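Local coordinates for protein NADP-dependent glyceraldehyde-3-phosphate dehydrogenase (Bacillus halodurans, PDB 3PRL) that probably catalyses the NADP-dependent, non-phosphorylating oxidation of glyceraldehyde 3-phosphate to 3-phosphoglycerate, and binds NADP, at residues E200-D204 with A205-E209; K431-V435 with G436-I440. All blocks are in the same frame, centred on the assembly; numbering follows the deposited sequence.

Interaction 1: residues E200-D204 with A205-E209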
ATOM      1  N   GLU D 200      -0.474  18.734  30.644  1.00 30.04           N
ATOM      2  CA  GLU D 200      -1.592  19.528  31.135  1.00 31.13           C
ATOM      3  C   GLU D 200      -2.600  19.872  30.038  1.00 31.63           C
ATOM      4  O   GLU D 200      -3.812  19.738  30.233  1.00 31.94           O
ATOM      5  CB  GLU D 200      -1.072  20.817  31.753  1.00 31.76           C
ATOM      6  CG  GLU D 200      -0.533  20.649  33.160  1.00 34.74           C
ATOM      7  CD  GLU D 200      -0.337  21.973  33.867  1.00 32.87           C
ATOM      8  OE1 GLU D 200      -1.153  22.901  33.659  1.00 35.87           O
ATOM      9  OE2 GLU D 200       0.642  22.074  34.630  1.00 35.51           O
ATOM     10  N   ALA D 201      -2.078  20.343  28.905  1.00 32.04           N
ATOM     11  CA  ALA D 201      -2.892  20.654  27.729  1.00 33.23           C
ATOM     12  C   ALA D 201      -3.669  19.437  27.233  1.00 33.76           C
ATOM     13  O   ALA D 201      -4.776  19.580  26.747  1.00 34.88           O
ATOM     14  CB  ALA D 201      -2.022  21.245  26.607  1.00 32.28           C
ATOM     15  N   LEU D 202      -3.097  18.243  27.381  1.00 34.06           N
ATOM     16  CA  LEU D 202      -3.765  16.989  26.969  1.00 34.37           C
ATOM     17  C   LEU D 202      -4.922  16.666  27.913  1.00 35.04           C
ATOM     18  O   LEU D 202      -5.994  16.213  27.487  1.00 35.12           O
ATOM     19  CB  LEU D 202      -2.763  15.829  26.969  1.00 34.06           C
ATOM     20  CG  LEU D 202      -2.921  14.629  26.028  1.00 32.91           C
ATOM     21  CD1 LEU D 202      -1.656  13.801  26.080  1.00 32.96           C
ATOM     22  CD2 LEU D 202      -4.110  13.767  26.357  1.00 33.82           C
ATOM     23  N   ALA D 203      -4.676  16.890  29.200  1.00 35.71           N
ATOM     24  CA  ALA D 203      -5.683  16.764  30.247  1.00 36.77           C
ATOM     25  C   ALA D 203      -6.819  17.762  30.048  1.00 37.90           C
ATOM     26  O   ALA D 203      -7.987  17.391  30.129  1.00 38.49           O
ATOM     27  CB  ALA D 203      -5.031  16.965  31.626  1.00 37.05           C
ATOM     28  N   ASP D 204      -6.467  19.021  29.783  1.00 38.64           N
ATOM     29  CA  ASP D 204      -7.452  20.096  29.578  1.00 39.66           C
ATOM     30  C   ASP D 204      -8.211  19.885  28.257  1.00 39.32           C
ATOM     31  O   ASP D 204      -9.269  20.478  28.028  1.00 40.33           O
ATOM     32  CB  ASP D 204      -6.783  21.489  29.591  1.00 39.78           C
ATOM     33  CG  ASP D 204      -6.151  21.863  30.954  1.00 43.14           C
ATOM     34  OD1 ASP D 204      -6.359  21.158  31.972  1.00 40.50           O
ATOM     35  OD2 ASP D 204      -5.429  22.889  30.999  1.00 40.26           O
ATOM     36  N   ALA D 205      -7.647  19.042  27.396  1.00 37.86           N
ATOM     37  CA  ALA D 205      -8.253  18.677  26.115  1.00 36.68           C
ATOM     38  C   ALA D 205      -9.284  17.572  26.291  1.00 36.21           C
ATOM     39  O   ALA D 205     -10.027  17.252  25.356  1.00 36.50           O
ATOM     40  CB  ALA D 205      -7.170  18.240  25.127  1.00 35.17           C
ATOM     41  N   GLY D 206      -9.317  16.990  27.486  1.00 35.47           N
ATOM     42  CA  GLY D 206     -10.277  15.929  27.802  1.00 35.02           C
ATOM     43  C   GLY D 206      -9.745  14.503  27.759  1.00 33.77           C
ATOM     44  O   GLY D 206     -10.500  13.578  27.487  1.00 33.85           O
ATOM     45  N   ALA D 207      -8.459  14.302  28.032  1.00 32.97           N
ATOM     46  CA  ALA D 207      -7.919  12.940  28.107  1.00 32.62           C
ATOM     47  C   ALA D 207      -8.636  12.159  29.206  1.00 32.94           C
ATOM     48  O   ALA D 207      -8.705  12.627  30.343  1.00 33.35           O
ATOM     49  CB  ALA D 207      -6.435  12.965  28.375  1.00 32.53           C
ATOM     50  N   PRO D 208      -9.212  10.988  28.867  1.00 32.70           N
ATOM     51  CA  PRO D 208      -9.794  10.174  29.943  1.00 33.47           C
ATOM     52  C   PRO D 208      -8.729   9.735  30.949  1.00 34.37           C
ATOM     53  O   PRO D 208      -7.540   9.715  30.621  1.00 33.86           O
ATOM     54  CB  PRO D 208     -10.390   8.976  29.201  1.00 32.82           C
ATOM     55  CG  PRO D 208     -10.672   9.488  27.822  1.00 31.51           C
ATOM     56  CD  PRO D 208      -9.600  10.500  27.527  1.00 31.98           C
ATOM     57  N   GLU D 209      -9.161   9.413  32.164  1.00 35.82           N
ATOM     58  CA  GLU D 209      -8.271   9.043  33.279  1.00 36.59           C
ATOM     59  C   GLU D 209      -7.405   7.824  32.960  1.00 35.85           C
ATOM     60  O   GLU D 209      -7.901   6.843  32.438  1.00 35.66           O
ATOM     61  CB  GLU D 209      -9.118   8.763  34.529  1.00 38.31           C
ATOM     62  CG  GLU D 209     -10.328   7.891  34.226  1.00 39.79           C
ATOM     63  CD  GLU D 209     -11.268   7.714  35.396  1.00 39.82           C
ATOM     64  OE1 GLU D 209     -11.803   8.725  35.914  1.00 41.63           O
ATOM     65  OE2 GLU D 209     -11.488   6.546  35.774  1.00 41.13           O
TER
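The methyl group of A205 lies against two carbonyl oxygens of the preceding helical turn, with CB 3.2 Å from A201 O and 3.3 Å from L202 O. It continues the helical spiral, and a small apolar group suits the space next to these backbone oxygens. The turn is closed by a Schellman motif. Its outer bond runs from A207 N to L202 O (3.2 Å), with the nitrogen tilted 18° from the carbonyl plane. Its inner bond, from G206 N to A203 O (3.0 Å), approaches quite differently, the donor standing 64° out of that carbonyl's plane. A205 N adds a weak bond to L202 O, so this oxygen takes one sound bond and one weak one. G206 reverses the chain with a positive phi, where a CB would press on the carbonyl oxygen of A205; glycine meets that demand easily. A207 then turns its methyl toward the helix, resting it 3.4 Å (CB) from L202 O. L202 has its CG anti to the backbone N (chi1 -151°), and the end of its side chain comes round toward A207, in the place where Schellman turns usually have an apolar pair, but the modelled approach is too short to be relied on. D204 suits the outer surface: its carboxylate leaves the turn and meets R87 in a salt bridge through OD2. In the fold, the motif ends helix 192-204, the crossover helix between parallel strands 182-186 and 212-214 of the Rossmann-like coenzyme-binding sheet. A201 and L202 pack on W80 of helix 70-86, with L84 also touching A201, while A203 meets W20 of strand 19-21.

Interaction 2: residues K431-V435 with G436-I440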
ATOM      1  N   LYS D 431      25.228   5.447  -0.753  1.00 32.90           N
ATOM      2  CA  LYS D 431      24.862   4.044  -0.599  1.00 32.74           C
ATOM      3  C   LYS D 431      25.894   3.232   0.192  1.00 32.08           C
ATOM      4  O   LYS D 431      25.534   2.268   0.868  1.00 31.80           O
ATOM      5  CB  LYS D 431      24.548   3.397  -1.958  1.00 34.05           C
ATOM      6  CG  LYS D 431      23.720   2.121  -1.862  1.00 34.46           C
ATOM      7  CD  LYS D 431      22.224   2.391  -1.774  1.00 33.17           C
ATOM      8  CE  LYS D 431      21.449   1.234  -1.084  1.00 33.37           C
ATOM      9  NZ  LYS D 431      21.803  -0.150  -1.554  1.00 32.92           N
ATOM     10  N   HIS D 432      27.164   3.635   0.134  1.00 31.77           N
ATOM     11  CA  HIS D 432      28.206   2.995   0.956  1.00 31.52           C
ATOM     12  C   HIS D 432      28.290   3.583   2.364  1.00 30.22           C
ATOM     13  O   HIS D 432      29.185   3.226   3.125  1.00 30.60           O
ATOM     14  CB  HIS D 432      29.600   3.116   0.316  1.00 32.94           C
ATOM     15  CG  HIS D 432      29.676   2.637  -1.099  1.00 33.45           C
ATOM     16  ND1 HIS D 432      30.135   1.381  -1.437  1.00 33.62           N
ATOM     17  CD2 HIS D 432      29.376   3.256  -2.263  1.00 33.41           C
ATOM     18  CE1 HIS D 432      30.106   1.246  -2.751  1.00 33.99           C
ATOM     19  NE2 HIS D 432      29.646   2.369  -3.275  1.00 33.92           N
ATOM     20  N   LEU D 433      27.400   4.510   2.701  1.00 28.25           N
ATOM     21  CA  LEU D 433      27.414   5.092   4.035  1.00 26.57           C
ATOM     22  C   LEU D 433      26.460   4.356   4.965  1.00 26.11           C
ATOM     23  O   LEU D 433      25.283   4.229   4.661  1.00 25.57           O
ATOM     24  CB  LEU D 433      27.070   6.589   3.992  1.00 24.80           C
ATOM     25  CG  LEU D 433      27.974   7.518   3.164  1.00 23.15           C
ATOM     26  CD1 LEU D 433      27.381   8.913   3.179  1.00 25.10           C
ATOM     27  CD2 LEU D 433      29.433   7.520   3.647  1.00 25.92           C
ATOM     28  N   GLU D 434      26.979   3.902   6.106  1.00 26.61           N
ATOM     29  CA  GLU D 434      26.207   3.143   7.103  1.00 26.27           C
ATOM     30  C   GLU D 434      25.357   4.039   8.025  1.00 25.49           C
ATOM     31  O   GLU D 434      25.634   4.188   9.213  1.00 25.49           O
ATOM     32  CB  GLU D 434      27.144   2.243   7.916  1.00 27.06           C
ATOM     33  CG  GLU D 434      27.969   1.286   7.062  1.00 30.30           C
ATOM     34  CD  GLU D 434      29.093   0.559   7.811  1.00 28.12           C
ATOM     35  OE1 GLU D 434      29.427   0.888   8.976  1.00 30.97           O
ATOM     36  OE2 GLU D 434      29.679  -0.353   7.202  1.00 31.25           O
ATOM     37  N   VAL D 435      24.309   4.631   7.460  1.00 24.86           N
ATOM     38  CA  VAL D 435      23.446   5.562   8.183  1.00 23.73           C
ATOM     39  C   VAL D 435      22.016   5.301   7.774  1.00 23.50           C
ATOM     40  O   VAL D 435      21.763   4.598   6.790  1.00 25.05           O
ATOM     41  CB  VAL D 435      23.821   7.043   7.899  1.00 23.36           C
ATOM     42  CG1 VAL D 435      25.305   7.289   8.188  1.00 21.43           C
ATOM     43  CG2 VAL D 435      23.470   7.435   6.461  1.00 20.76           C
ATOM     44  N   GLY D 436      21.081   5.835   8.541  1.00 22.16           N
ATOM     45  CA  GLY D 436      19.676   5.753   8.208  1.00 21.60           C
ATOM     46  C   GLY D 436      19.322   6.622   7.027  1.00 21.50           C
ATOM     47  O   GLY D 436      18.674   6.155   6.076  1.00 21.59           O
ATOM     48  N   THR D 437      19.777   7.877   7.066  1.00 21.44           N
ATOM     49  CA  THR D 437      19.430   8.846   6.028  1.00 21.61           C
ATOM     50  C   THR D 437      20.640   9.577   5.459  1.00 22.41           C
ATOM     51  O   THR D 437      21.498  10.012   6.206  1.00 23.04           O
ATOM     52  CB  THR D 437      18.437   9.884   6.587  1.00 21.07           C
ATOM     53  OG1 THR D 437      17.358   9.186   7.206  1.00 20.52           O
ATOM     54  CG2 THR D 437      17.894  10.825   5.467  1.00 21.00           C
ATOM     55  N   VAL D 438      20.682   9.713   4.136  1.00 22.76           N
ATOM     56  CA  VAL D 438      21.672  10.543   3.461  1.00 24.21           C
ATOM     57  C   VAL D 438      20.965  11.757   2.866  1.00 25.16           C
ATOM     58  O   VAL D 438      19.943  11.612   2.186  1.00 25.13           O
ATOM     59  CB  VAL D 438      22.389   9.772   2.327  1.00 24.61           C
ATOM     60  CG1 VAL D 438      23.374  10.679   1.588  1.00 28.22           C
ATOM     61  CG2 VAL D 438      23.101   8.524   2.885  1.00 27.64           C
ATOM     62  N   HIS D 439      21.494  12.945   3.142  1.00 26.02           N
ATOM     63  CA  HIS D 439      20.984  14.182   2.552  1.00 26.94           C
ATOM     64  C   HIS D 439      21.918  14.666   1.447  1.00 28.01           C
ATOM     65  O   HIS D 439      23.107  14.901   1.696  1.00 28.49           O
ATOM     66  CB  HIS D 439      20.866  15.285   3.612  1.00 27.22           C
ATOM     67  CG  HIS D 439      19.846  15.018   4.670  1.00 26.78           C
ATOM     68  ND1 HIS D 439      18.644  15.685   4.727  1.00 26.64           N
ATOM     69  CD2 HIS D 439      19.852  14.167   5.722  1.00 26.49           C
ATOM     70  CE1 HIS D 439      17.948  15.254   5.763  1.00 26.27           C
ATOM     71  NE2 HIS D 439      18.654  14.329   6.381  1.00 26.23           N
ATOM     72  N   ILE D 440      21.374  14.843   0.243  1.00 28.46           N
ATOM     73  CA  ILE D 440      22.128  15.433  -0.873  1.00 29.71           C
ATOM     74  C   ILE D 440      22.032  16.970  -0.925  1.00 29.94           C
ATOM     75  O   ILE D 440      20.959  17.543  -1.174  1.00 29.30           O
ATOM     76  CB  ILE D 440      21.738  14.814  -2.253  1.00 30.25           C
ATOM     77  CG1 ILE D 440      21.710  13.281  -2.188  1.00 30.00           C
ATOM     78  CG2 ILE D 440      22.676  15.316  -3.376  1.00 31.13           C
ATOM     79  CD1 ILE D 440      22.983  12.630  -1.674  1.00 30.07           C
TER
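V435 presses its CG2 methyl against the backbone just beyond the bend, 3.3 Å from T437 O, and against V438, whose own CG2 lies 3.8 Å away. This is the tight part of the contact, a methyl-to-methyl meeting of two buried valines. With chi1 of V435 at -54°, CG1 stands anti to the carbonyl carbon, which puts CG2 between the backbone N and the carbonyl carbon, from where it reaches over the start of the strand. V438 holds its CG2 anti to the carbonyl carbon and offers it to the loop; beta-branched valine suits the extended backbone there. L433 completes the apolar cluster more loosely, its CD1 4.3 Å from V438 CG2, and its longer side chain also reaches A416 and I418 of strand 415-419. G436, with no side chain to place, takes the chain through a buried bend at nearly helical angles before T437 opens strand 437-440. On the other side the loop turns to solvent: K431 and H432 are exposed, and E434 points away from the strand at the centre of an inverse gamma turn, closed by a weak bond from V435 N to L433 O (3.0 Å). The carboxylate of E434 forms a salt bridge with K457, while N408 takes up H432 O and E434 N. T437, V438 and H439 form a parallel ladder with a strand of a second subunit. Across the bend the contact is van der Waals: methyl on methyl, and a methyl on a carbonyl oxygen. With no hydrogen bond between the segments, backbone groups find partners outside them: G436 bonds with L414, and L433 O and V435 O bond to R477 and R475 of the second subunit.

Interactions 1 and 2 come in series along the chain and lie on opposite sides of its centre, their own centres about 40 Å apart and their nearest atoms about 27 Å. They belong to different sheets. Interaction 1 closes helix 192-204, which connects strands 182-186 and 212-214 of the coenzyme-binding sheet, whereas interaction 2 joins helix 423-431 to strand 437-440, paired with 415-419 in the catalytic-domain sheet. Both therefore lead from a helix into the next strand, one through a Schellman motif, the other through a loop with an inverse gamma turn. Interaction 1 touches no other subunit; interaction 2 lies where the sheet continues into a neighbouring subunit of the tetramer.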